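Local coordinates for protein cytochrome P450 reductase (Amycolatopsis methanolica 239, PDB 5OGX) that carries electrons from NADH through FAD and a [2Fe-2S] cluster to the cytochrome P450 partner GcoA for O-demethylation of lignin-derived aromatics, at residues H98-V110 / L182-L194. Numbering follows the deposited sequence.
Sequences HPLRDLTATVLEV and LAAGDRVEATGPL. Unlike the reference sequence in segment 182-194: Ala183 (reference Thr).
Thr104 lays its methyl CG2 over the centre of one face of the Arg187 guanidinium, 3.6 Å from CZ, while a water lies in the plane at the guanidinium edge and accepts from NH2. Leu103 CD2 lies over one face of the Arg101 guanidinium, offset toward its rim, and Arg101 NH2 hydrogen-bonds to Pro127 O. The Arg187 chain, bent at chi2 and chi3, folds back over its neighbour strand, bringing CD to 3.4 Å from Thr106 OG1. Leu103 N reaches Ala190 O (2.9 Å) and Val188 N reaches Ala105 O, but two waters bridge the backbones between them: the one at Arg187 joins Leu103 O, Ala105 N and Val188 O, the second Ala190 N and Leu103 O. Beyond, Arg101 and Gly192 form an antiparallel hydrogen-bonded pair, and Leu100 CD1 packs on Leu194 CG (3.8 Å). At the far end Val107 N donates to Asp186 O (2.8 Å, 168°) and Gly185 N to Val107 O, tying the type II turn of Ala183 to Asp186 to the strand. With Val107 CG1 anti to its own nitrogen (chi1 178°), CG2 is directed at Val188 CG2 and Leu182 CD1, 3.7 Å from each. An alanine here would probably leave a gap beside these two methyls, where the lost CG2 packed. Asp102 forms a salt bridge with Arg28 of helix 22-28, linking the strand to the iron-sulfur domain. The side chain of Leu194 lies near both cofactors, about 7 Å from the FAD and about 8 Å from the cluster. Strands 101-114 and 187-194 are central neighbours in the flavin-binding antiparallel beta barrel of the ferredoxin reductase family.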
ATOM      1  N   HIS A  98      10.292  -4.137  -9.946  1.00 23.26           N
ATOM      2  CA  HIS A  98      10.985  -4.983  -8.986  1.00 25.06           C
ATOM      3  C   HIS A  98      10.302  -6.343  -8.926  1.00 20.40           C
ATOM      4  O   HIS A  98       9.079  -6.406  -8.767  1.00 23.67           O
ATOM      5  CB  HIS A  98      10.974  -4.337  -7.603  1.00 25.81           C
ATOM      6  CG  HIS A  98      11.492  -2.936  -7.597  1.00 28.46           C
ATOM      7  ND1 HIS A  98      12.787  -2.629  -7.950  1.00 27.30           N
ATOM      8  CD2 HIS A  98      10.893  -1.761  -7.289  1.00 29.85           C
ATOM      9  CE1 HIS A  98      12.967  -1.321  -7.859  1.00 28.91           C
ATOM     10  NE2 HIS A  98      11.831  -0.772  -7.462  1.00 30.60           N
ATOM     11  N   PRO A  99      11.042  -7.439  -9.024  1.00 21.83           N
ATOM     12  CA  PRO A  99      10.397  -8.755  -9.047  1.00 22.28           C
ATOM     13  C   PRO A  99       9.743  -9.091  -7.714  1.00 24.37           C
ATOM     14  O   PRO A  99      10.312  -8.876  -6.642  1.00 21.81           O
ATOM     15  CB  PRO A  99      11.555  -9.711  -9.346  1.00 27.10           C
ATOM     16  CG  PRO A  99      12.764  -8.997  -8.760  1.00 27.77           C
ATOM     17  CD  PRO A  99      12.510  -7.522  -9.006  1.00 25.73           C
ATOM     18  N   LEU A 100       8.538  -9.634  -7.797  1.00 19.74           N
ATOM     19  CA  LEU A 100       7.898 -10.232  -6.633  1.00 18.22           C
ATOM     20  C   LEU A 100       8.657 -11.492  -6.247  1.00 22.85           C
ATOM     21  O   LEU A 100       8.915 -12.344  -7.100  1.00 24.78           O
ATOM     22  CB  LEU A 100       6.445 -10.573  -6.962  1.00 20.32           C
ATOM     23  CG  LEU A 100       5.614 -11.331  -5.927  1.00 19.48           C
ATOM     24  CD1 LEU A 100       5.474 -10.478  -4.669  1.00 18.06           C
ATOM     25  CD2 LEU A 100       4.237 -11.651  -6.508  1.00 21.51           C
ATOM     26  N   ARG A 101       9.022 -11.630  -4.973  1.00 20.33           N
ATOM     27  CA  ARG A 101       9.790 -12.822  -4.624  1.00 22.45           C
ATOM     28  C   ARG A 101       9.482 -13.288  -3.209  1.00 21.50           C
ATOM     29  O   ARG A 101       8.910 -12.561  -2.394  1.00 21.63           O
ATOM     30  CB  ARG A 101      11.295 -12.589  -4.803  1.00 28.52           C
ATOM     31  CG  ARG A 101      11.934 -11.587  -3.860  1.00 30.85           C
ATOM     32  CD  ARG A 101      13.444 -11.479  -4.167  1.00 31.97           C
ATOM     33  NE  ARG A 101      14.140 -10.622  -3.207  1.00 31.48           N
ATOM     34  CZ  ARG A 101      14.495 -11.002  -1.983  1.00 34.34           C
ATOM     35  NH1 ARG A 101      14.228 -12.235  -1.565  1.00 34.31           N
ATOM     36  NH2 ARG A 101      15.116 -10.151  -1.171  1.00 34.49           N
ATOM     37  N   ASP A 102       9.853 -14.542  -2.942  1.00 22.40           N
ATOM     38  CA  ASP A 102       9.679 -15.118  -1.612  1.00 22.84           C
ATOM     39  C   ASP A 102      10.807 -14.666  -0.698  1.00 29.54           C
ATOM     40  O   ASP A 102      11.981 -14.718  -1.078  1.00 30.54           O
ATOM     41  CB  ASP A 102       9.645 -16.639  -1.695  1.00 27.02           C
ATOM     42  CG  ASP A 102       8.613 -17.135  -2.679  1.00 34.27           C
ATOM     43  OD1 ASP A 102       7.411 -16.951  -2.406  1.00 35.69           O
ATOM     44  OD2 ASP A 102       9.007 -17.689  -3.727  1.00 35.82           O
ATOM     45  N   LEU A 103      10.453 -14.226   0.502  1.00 24.30           N
ATOM     46  CA  LEU A 103      11.421 -13.642   1.420  1.00 23.18           C
ATOM     47  C   LEU A 103      11.824 -14.653   2.480  1.00 26.10           C
ATOM     48  O   LEU A 103      11.014 -15.476   2.916  1.00 27.60           O
ATOM     49  CB  LEU A 103      10.854 -12.400   2.110  1.00 23.45           C
ATOM     50  CG  LEU A 103      10.217 -11.371   1.178  1.00 21.55           C
ATOM     51  CD1 LEU A 103       9.696 -10.177   1.976  1.00 23.29           C
ATOM     52  CD2 LEU A 103      11.226 -10.936   0.117  1.00 23.56           C
ATOM     53  N   THR A 104      13.093 -14.585   2.882  1.00 24.45           N
ATOM     54  CA  THR A 104      13.592 -15.324   4.043  1.00 24.81           C
ATOM     55  C   THR A 104      13.655 -14.309   5.180  1.00 28.02           C
ATOM     56  O   THR A 104      14.665 -13.635   5.379  1.00 30.27           O
ATOM     57  CB  THR A 104      14.950 -15.960   3.754  1.00 32.19           C
ATOM     58  OG1 THR A 104      14.839 -16.853   2.636  1.00 35.95           O
ATOM     59  CG2 THR A 104      15.436 -16.742   4.959  1.00 29.28           C
ATOM     60  N   ALA A 105      12.544 -14.172   5.906  1.00 27.65           N
ATOM     61  CA  ALA A 105      12.336 -13.070   6.840  1.00 26.86           C
ATOM     62  C   ALA A 105      12.333 -13.577   8.273  1.00 28.27           C
ATOM     63  O   ALA A 105      11.674 -14.578   8.573  1.00 29.34           O
ATOM     64  CB  ALA A 105      11.016 -12.353   6.552  1.00 24.41           C
ATOM     65  N   THR A 106      13.051 -12.872   9.157  1.00 25.94           N
ATOM     66  CA  THR A 106      13.161 -13.237  10.566  1.00 27.11           C
ATOM     67  C   THR A 106      12.798 -12.039  11.429  1.00 26.90           C
ATOM     68  O   THR A 106      13.270 -10.925  11.178  1.00 29.76           O
ATOM     69  CB  THR A 106      14.584 -13.724  10.912  1.00 31.03           C
ATOM     70  OG1 THR A 106      14.950 -14.799  10.038  1.00 33.72           O
ATOM     71  CG2 THR A 106      14.647 -14.208  12.354  1.00 30.11           C
ATOM     72  N   VAL A 107      11.956 -12.257  12.437  1.00 29.49           N
ATOM     73  CA  VAL A 107      11.569 -11.155  13.312  1.00 29.26           C
ATOM     74  C   VAL A 107      12.796 -10.701  14.092  1.00 30.23           C
ATOM     75  O   VAL A 107      13.402 -11.480  14.839  1.00 33.93           O
ATOM     76  CB  VAL A 107      10.432 -11.562  14.259  1.00 34.25           C
ATOM     77  CG1 VAL A 107      10.086 -10.400  15.180  1.00 29.91           C
ATOM     78  CG2 VAL A 107       9.201 -12.005  13.469  1.00 30.21           C
ATOM     79  N   LEU A 108      13.177  -9.440  13.905  1.00 27.04           N
ATOM     80  CA  LEU A 108      14.242  -8.840  14.698  1.00 29.08           C
ATOM     81  C   LEU A 108      13.711  -8.129  15.930  1.00 31.12           C
ATOM     82  O   LEU A 108      14.364  -8.154  16.981  1.00 36.82           O
ATOM     83  CB  LEU A 108      15.044  -7.858  13.845  1.00 30.15           C
ATOM     84  CG  LEU A 108      15.757  -8.474  12.644  1.00 32.83           C
ATOM     85  CD1 LEU A 108      16.620  -7.431  11.951  1.00 38.93           C
ATOM     86  CD2 LEU A 108      16.580  -9.696  13.047  1.00 34.04           C
ATOM     87  N   GLU A 109      12.534  -7.521  15.840  1.00 31.98           N
ATOM     88  CA  GLU A 109      11.941  -6.838  16.980  1.00 33.58           C
ATOM     89  C   GLU A 109      10.439  -6.749  16.780  1.00 31.96           C
ATOM     90  O   GLU A 109       9.966  -6.594  15.648  1.00 32.29           O
ATOM     91  CB  GLU A 109      12.522  -5.431  17.160  1.00 41.83           C
ATOM     92  CG  GLU A 109      11.865  -4.638  18.287  1.00 50.03           C
ATOM     93  CD  GLU A 109      12.620  -3.373  18.638  1.00 57.79           C
ATOM     94  OE1 GLU A 109      13.013  -2.639  17.711  1.00 60.14           O
ATOM     95  OE2 GLU A 109      12.828  -3.120  19.845  1.00 62.24           O
ATOM     96  N   VAL A 110       9.699  -6.864  17.877  1.00 31.33           N
ATOM     97  CA  VAL A 110       8.282  -6.531  17.913  1.00 34.08           C
ATOM     98  C   VAL A 110       8.066  -5.667  19.146  1.00 34.89           C
ATOM     99  O   VAL A 110       8.437  -6.060  20.262  1.00 38.14           O
ATOM    100  CB  VAL A 110       7.378  -7.778  17.917  1.00 37.24           C
ATOM    101  CG1 VAL A 110       7.851  -8.798  18.925  1.00 45.07           C
ATOM    102  CG2 VAL A 110       5.933  -7.387  18.181  1.00 41.21           C
ATOM    103  N   LEU A 182       3.832 -13.724  18.180  1.00 42.71           N
ATOM    104  CA  LEU A 182       5.014 -13.302  17.437  1.00 36.95           C
ATOM    105  C   LEU A 182       6.136 -12.926  18.393  1.00 37.79           C
ATOM    106  O   LEU A 182       5.916 -12.223  19.384  1.00 39.56           O
ATOM    107  CB  LEU A 182       4.678 -12.111  16.533  1.00 32.03           C
ATOM    108  CG  LEU A 182       5.742 -11.743  15.498  1.00 29.62           C
ATOM    109  CD1 LEU A 182       5.660 -12.685  14.306  1.00 30.94           C
ATOM    110  CD2 LEU A 182       5.587 -10.289  15.036  1.00 27.50           C
ATOM    111  N   ALA A 183       7.341 -13.403  18.092  1.00 34.94           N
ATOM    112  CA  ALA A 183       8.489 -13.132  18.944  1.00 36.74           C
ATOM    113  C   ALA A 183       9.739 -13.020  18.085  1.00 36.52           C
ATOM    114  O   ALA A 183       9.826 -13.621  17.009  1.00 35.58           O
ATOM    115  CB  ALA A 183       8.676 -14.226  20.002  1.00 38.11           C
ATOM    116  N   ALA A 184      10.710 -12.250  18.579  1.00 35.76           N
ATOM    117  CA  ALA A 184      12.011 -12.159  17.928  1.00 35.59           C
ATOM    118  C   ALA A 184      12.579 -13.547  17.664  1.00 35.70           C
ATOM    119  O   ALA A 184      12.530 -14.435  18.521  1.00 38.31           O
ATOM    120  CB  ALA A 184      12.982 -11.351  18.792  1.00 42.36           C
ATOM    121  N   GLY A 185      13.112 -13.734  16.456  1.00 37.59           N
ATOM    122  CA  GLY A 185      13.657 -15.001  16.029  1.00 36.41           C
ATOM    123  C   GLY A 185      12.702 -15.861  15.226  1.00 31.71           C
ATOM    124  O   GLY A 185      13.152 -16.807  14.566  1.00 33.91           O
ATOM    125  N   ASP A 186      11.401 -15.565  15.261  1.00 34.50           N
ATOM    126  CA  ASP A 186      10.457 -16.291  14.419  1.00 33.33           C
ATOM    127  C   ASP A 186      10.762 -16.069  12.944  1.00 31.54           C
ATOM    128  O   ASP A 186      11.018 -14.941  12.513  1.00 30.65           O
ATOM    129  CB  ASP A 186       9.019 -15.845  14.685  1.00 29.69           C
ATOM    130  CG  ASP A 186       8.519 -16.216  16.055  1.00 38.24           C
ATOM    131  OD1 ASP A 186       9.121 -17.102  16.703  1.00 39.63           O
ATOM    132  OD2 ASP A 186       7.482 -15.642  16.459  1.00 39.57           O
ATOM    133  N   ARG A 187      10.709 -17.145  12.163  1.00 32.18           N
ATOM    134  CA  ARG A 187      10.647 -17.014  10.712  1.00 30.50           C
ATOM    135  C   ARG A 187       9.220 -16.698  10.289  1.00 25.13           C
ATOM    136  O   ARG A 187       8.256 -17.206  10.870  1.00 30.31           O
ATOM    137  CB  ARG A 187      11.125 -18.297  10.035  1.00 37.22           C
ATOM    138  CG  ARG A 187      12.641 -18.433   9.948  1.00 48.73           C
ATOM    139  CD  ARG A 187      13.215 -17.497   8.889  1.00 47.60           C
ATOM    140  NE  ARG A 187      12.627 -17.739   7.573  1.00 44.26           N
ATOM    141  CZ  ARG A 187      12.983 -18.736   6.769  1.00 47.23           C
ATOM    142  NH1 ARG A 187      13.931 -19.586   7.142  1.00 46.09           N
ATOM    143  NH2 ARG A 187      12.390 -18.885   5.590  1.00 48.75           N
ATOM    144  N   VAL A 188       9.076 -15.852   9.275  1.00 23.96           N
ATOM    145  CA  VAL A 188       7.761 -15.406   8.829  1.00 23.52           C
ATOM    146  C   VAL A 188       7.669 -15.625   7.328  1.00 27.33           C
ATOM    147  O   VAL A 188       8.548 -15.189   6.580  1.00 25.18           O
ATOM    148  CB  VAL A 188       7.516 -13.920   9.180  1.00 27.00           C
ATOM    149  CG1 VAL A 188       6.221 -13.405   8.549  1.00 27.26           C
ATOM    150  CG2 VAL A 188       7.503 -13.726  10.699  1.00 28.49           C
ATOM    151  N   GLU A 189       6.614 -16.304   6.888  1.00 22.59           N
ATOM    152  CA  GLU A 189       6.390 -16.503   5.464  1.00 24.44           C
ATOM    153  C   GLU A 189       5.897 -15.196   4.858  1.00 24.34           C
ATOM    154  O   GLU A 189       4.901 -14.623   5.323  1.00 24.44           O
ATOM    155  CB  GLU A 189       5.377 -17.622   5.240  1.00 25.64           C
ATOM    156  CG  GLU A 189       5.131 -17.962   3.778  1.00 27.59           C
ATOM    157  CD  GLU A 189       4.177 -19.127   3.611  1.00 37.16           C
ATOM    158  OE1 GLU A 189       3.759 -19.707   4.633  1.00 36.65           O
ATOM    159  OE2 GLU A 189       3.844 -19.455   2.455  1.00 41.06           O
ATOM    160  N   ALA A 190       6.591 -14.715   3.830  1.00 22.68           N
ATOM    161  CA  ALA A 190       6.306 -13.387   3.306  1.00 21.60           C
ATOM    162  C   ALA A 190       6.763 -13.311   1.856  1.00 22.76           C
ATOM    163  O   ALA A 190       7.753 -13.937   1.471  1.00 21.65           O
ATOM    164  CB  ALA A 190       7.002 -12.303   4.136  1.00 24.99           C
ATOM    165  N   THR A 191       6.029 -12.533   1.057  1.00 21.15           N
ATOM    166  CA  THR A 191       6.416 -12.254  -0.320  1.00 17.62           C
ATOM    167  C   THR A 191       6.278 -10.758  -0.567  1.00 16.77           C
ATOM    168  O   THR A 191       5.444 -10.082   0.036  1.00 20.54           O
ATOM    169  CB  THR A 191       5.564 -13.009  -1.328  1.00 26.66           C
ATOM    170  OG1 THR A 191       4.194 -12.632  -1.141  1.00 28.09           O
ATOM    171  CG2 THR A 191       5.686 -14.517  -1.108  1.00 27.89           C
ATOM    172  N   GLY A 192       7.102 -10.237  -1.459  1.00 18.48           N
ATOM    173  CA  GLY A 192       7.005  -8.846  -1.814  1.00 17.59           C
ATOM    174  C   GLY A 192       8.067  -8.485  -2.829  1.00 16.79           C
ATOM    175  O   GLY A 192       8.887  -9.317  -3.224  1.00 18.29           O
ATOM    176  N   PRO A 193       8.073  -7.222  -3.274  1.00 17.89           N
ATOM    177  CA  PRO A 193       7.078  -6.205  -2.928  1.00 15.13           C
ATOM    178  C   PRO A 193       5.851  -6.289  -3.818  1.00 15.25           C
ATOM    179  O   PRO A 193       5.905  -6.871  -4.912  1.00 17.03           O
ATOM    180  CB  PRO A 193       7.825  -4.899  -3.192  1.00 17.33           C
ATOM    181  CG  PRO A 193       8.637  -5.241  -4.435  1.00 15.94           C
ATOM    182  CD  PRO A 193       9.027  -6.729  -4.282  1.00 17.00           C
ATOM    183  N   LEU A 194       4.758  -5.679  -3.362  1.00 15.85           N
ATOM    184  CA  LEU A 194       3.537  -5.534  -4.137  1.00 13.66           C
ATOM    185  C   LEU A 194       3.081  -4.085  -4.052  1.00 18.45           C
ATOM    186  O   LEU A 194       3.508  -3.342  -3.166  1.00 17.36           O
ATOM    187  CB  LEU A 194       2.427  -6.455  -3.613  1.00 15.75           C
ATOM    188  CG  LEU A 194       2.743  -7.948  -3.752  1.00 19.52           C
ATOM    189  CD1 LEU A 194       2.136  -8.719  -2.591  1.00 27.09           C
ATOM    190  CD2 LEU A 194       2.209  -8.472  -5.074  1.00 27.22           C
TER
HETATM  191  O   HOH W   1       6.526  -6.842  -7.633  1.00 21.44           O
HETATM  192  O   HOH W   2       6.988 -17.195   0.509  1.00 33.56           O
HETATM  193  O   HOH W   3       8.578 -16.797   2.569  1.00 27.38           O
HETATM  194  O   HOH W   4      10.630 -16.349   5.462  1.00 30.80           O